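Local atomic coordinates of glutaredoxin, CPYC type (Chlamydomonas reinhardtii, PDB entry 7NCV), a protein that probably catalyses glutathione-dependent thiol-disulfide exchange as a CPYC-type glutaredoxin and has been linked to atypical iron-sulfur cluster binding. Residues K18-S23 and K44-E49. Residues are numbered along the deposited sequence; the frame is centred on the assembly and turned at random.
Sequences KVIVYS and KYTVVE. With NA (sodium ion), chain D.
Val48 fits into a shallow hollow between Tyr22 and Ile20: its CB lies 3.6 Å from Tyr22 CE1, approaching the ring obliquely, while its CG2 reaches Ile20 CD1. Beside it, CG2 of Thr46 rests against the outer arm of Ile20, 3.8 Å from both CG1 and CD1, and the two side chains extend in a common direction. On the other face the ring of Tyr45 is the bump; with CG between backbone N and carbonyl carbon (chi1 59°), it slants past Val19 CG1 and Val21 CG2, the latter 4.0 Å from Tyr45 CE2. Further along this face, Val47 CG1 abuts Ser23 CB at 3.7 Å. Parallel strand pairing sets the register: hydrogen bonds run from Val21 N to Thr46 O, from Val48 N to Val21 O (N-H...O angle 168°) and from Ser23 N to Val48 O. Ser23 OG donates to Glu49 OE1 over 2.7 Å, on the syn side but somewhat out of the carboxylate plane; a bend at chi2 (-69°) turns the carboxylate back toward the serine. OE2 forms a salt bridge with Lys34. An alanine in place of Glu49 would probably leave Ser23 OG without this acceptor and Lys34 without this carboxylate. The backbone O of Glu49 also binds a sodium ion. These strands belong to a beta-alpha-beta unit of the thioredoxin fold: helix 28-41 covers the Val21 and Tyr45 face, helix 3-16 packs on Ile20 and Tyr22, and strand 74-77 flanks 19-23, leaving 46-49 outermost.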
loop_
_atom_site.group_PDB
_atom_site.type_symbol
_atom_site.label_atom_id
_atom_site.label_comp_id
_atom_site.label_asym_id
_atom_site.label_seq_id
_atom_site.Cartn_x
_atom_site.Cartn_y
_atom_site.Cartn_z
ATOM N N LYS A 18 1.996 -2.932 9.875
ATOM C CA LYS A 18 3.326 -2.398 9.566
ATOM C C LYS A 18 3.489 -2.095 8.085
ATOM O O LYS A 18 4.144 -1.106 7.742
ATOM C CB LYS A 18 4.406 -3.373 10.033
ATOM C CG LYS A 18 4.416 -3.575 11.579
ATOM C CD LYS A 18 5.538 -4.494 11.969
ATOM C CE LYS A 18 5.440 -4.814 13.454
ATOM N NZ LYS A 18 5.866 -3.663 14.285
ATOM N N VAL A 19 2.930 -2.923 7.220
ATOM C CA VAL A 19 3.039 -2.739 5.765
ATOM C C VAL A 19 1.681 -3.111 5.179
ATOM O O VAL A 19 1.149 -4.192 5.513
ATOM C CB VAL A 19 4.100 -3.680 5.168
ATOM C CG1 VAL A 19 4.161 -3.540 3.636
ATOM C CG2 VAL A 19 5.463 -3.444 5.814
ATOM N N ILE A 20 1.096 -2.221 4.382
ATOM C CA ILE A 20 -0.186 -2.536 3.756
ATOM C C ILE A 20 -0.164 -1.926 2.347
ATOM O O ILE A 20 0.335 -0.808 2.132
ATOM C CB ILE A 20 -1.395 -2.052 4.606
ATOM C CG1 ILE A 20 -2.716 -2.374 3.900
ATOM C CG2 ILE A 20 -1.300 -0.534 4.887
ATOM C CD1 ILE A 20 -3.958 -2.208 4.861
ATOM N N VAL A 21 -0.701 -2.660 1.387
ATOM C CA VAL A 21 -0.743 -2.252 -0.015
ATOM C C VAL A 21 -2.201 -2.314 -0.436
ATOM O O VAL A 21 -2.827 -3.385 -0.322
ATOM C CB VAL A 21 0.044 -3.216 -0.895
ATOM C CG1 VAL A 21 0.006 -2.719 -2.372
ATOM C CG2 VAL A 21 1.477 -3.359 -0.395
ATOM N N TYR A 22 -2.741 -1.208 -0.956
ATOM C CA TYR A 22 -4.025 -1.204 -1.627
ATOM C C TYR A 22 -3.763 -1.469 -3.098
ATOM O O TYR A 22 -2.876 -0.840 -3.702
ATOM C CB TYR A 22 -4.717 0.147 -1.421
ATOM C CG TYR A 22 -5.256 0.199 -0.014
ATOM C CD1 TYR A 22 -6.519 -0.315 0.268
ATOM C CD2 TYR A 22 -4.439 0.593 1.054
ATOM C CE1 TYR A 22 -7.018 -0.404 1.585
ATOM C CE2 TYR A 22 -4.919 0.558 2.384
ATOM C CZ TYR A 22 -6.210 0.064 2.622
ATOM O OH TYR A 22 -6.691 0.004 3.939
ATOM N N SER A 23 -4.491 -2.439 -3.655
ATOM C CA SER A 23 -4.110 -3.046 -4.934
ATOM C C SER A 23 -5.352 -3.437 -5.714
ATOM O O SER A 23 -6.487 -3.334 -5.216
ATOM C CB SER A 23 -3.236 -4.261 -4.556
ATOM O OG SER A 23 -2.907 -5.116 -5.667
ATOM N N LYS A 44 4.253 -11.764 4.374
ATOM C CA LYS A 44 4.117 -11.274 5.750
ATOM C C LYS A 44 3.246 -10.044 5.895
ATOM O O LYS A 44 3.061 -9.595 7.029
ATOM C CB LYS A 44 5.517 -10.989 6.334
ATOM C CG LYS A 44 6.417 -12.230 6.463
ATOM C CD LYS A 44 7.799 -11.910 7.071
ATOM C CE LYS A 44 8.637 -13.143 7.259
ATOM N NZ LYS A 44 9.945 -12.755 7.858
ATOM N N TYR A 45 2.737 -9.464 4.797
ATOM C CA TYR A 45 2.132 -8.142 4.840
ATOM C C TYR A 45 0.765 -8.200 4.211
ATOM O O TYR A 45 0.482 -9.039 3.342
ATOM C CB TYR A 45 2.984 -7.058 4.137
ATOM C CG TYR A 45 3.273 -7.320 2.651
ATOM C CD1 TYR A 45 4.358 -8.125 2.259
ATOM C CD2 TYR A 45 2.419 -6.824 1.636
ATOM C CE1 TYR A 45 4.632 -8.416 0.912
ATOM C CE2 TYR A 45 2.656 -7.104 0.324
ATOM C CZ TYR A 45 3.767 -7.882 -0.046
ATOM O OH TYR A 45 3.998 -8.168 -1.345
ATOM N N THR A 46 -0.004 -7.164 4.501
ATOM C CA THR A 46 -1.391 -7.084 4.071
ATOM C C THR A 46 -1.513 -6.481 2.677
ATOM O O THR A 46 -0.950 -5.416 2.400
ATOM C CB THR A 46 -2.200 -6.212 5.029
ATOM O OG1 THR A 46 -2.301 -6.939 6.247
ATOM C CG2 THR A 46 -3.597 -6.010 4.522
ATOM N N VAL A 47 -2.260 -7.154 1.804
ATOM C CA VAL A 47 -2.748 -6.593 0.550
ATOM C C VAL A 47 -4.257 -6.543 0.577
ATOM O O VAL A 47 -4.898 -7.531 0.928
ATOM C CB VAL A 47 -2.292 -7.436 -0.660
ATOM C CG1 VAL A 47 -2.822 -6.834 -1.963
ATOM C CG2 VAL A 47 -0.772 -7.510 -0.695
ATOM N N VAL A 48 -4.831 -5.380 0.241
ATOM C CA VAL A 48 -6.280 -5.206 0.134
ATOM C C VAL A 48 -6.556 -5.070 -1.364
ATOM O O VAL A 48 -6.247 -4.030 -1.967
ATOM C CB VAL A 48 -6.772 -3.967 0.885
ATOM C CG1 VAL A 48 -8.312 -3.889 0.762
ATOM C CG2 VAL A 48 -6.340 -4.025 2.354
ATOM N N GLU A 49 -7.145 -6.091 -1.975
ATOM C CA GLU A 49 -7.509 -5.994 -3.389
ATOM C C GLU A 49 -8.866 -5.343 -3.523
ATOM O O GLU A 49 -9.819 -5.711 -2.813
ATOM C CB GLU A 49 -7.545 -7.385 -4.022
ATOM C CG GLU A 49 -6.208 -8.182 -3.929
ATOM C CD GLU A 49 -5.061 -7.655 -4.771
ATOM O OE1 GLU A 49 -5.177 -6.566 -5.389
ATOM O OE2 GLU A 49 -4.023 -8.353 -4.744
HETATM NA NA NA D . -11.571 -7.305 -4.381
HETATM O O HOH W 1 -10.502 -9.653 -5.296
#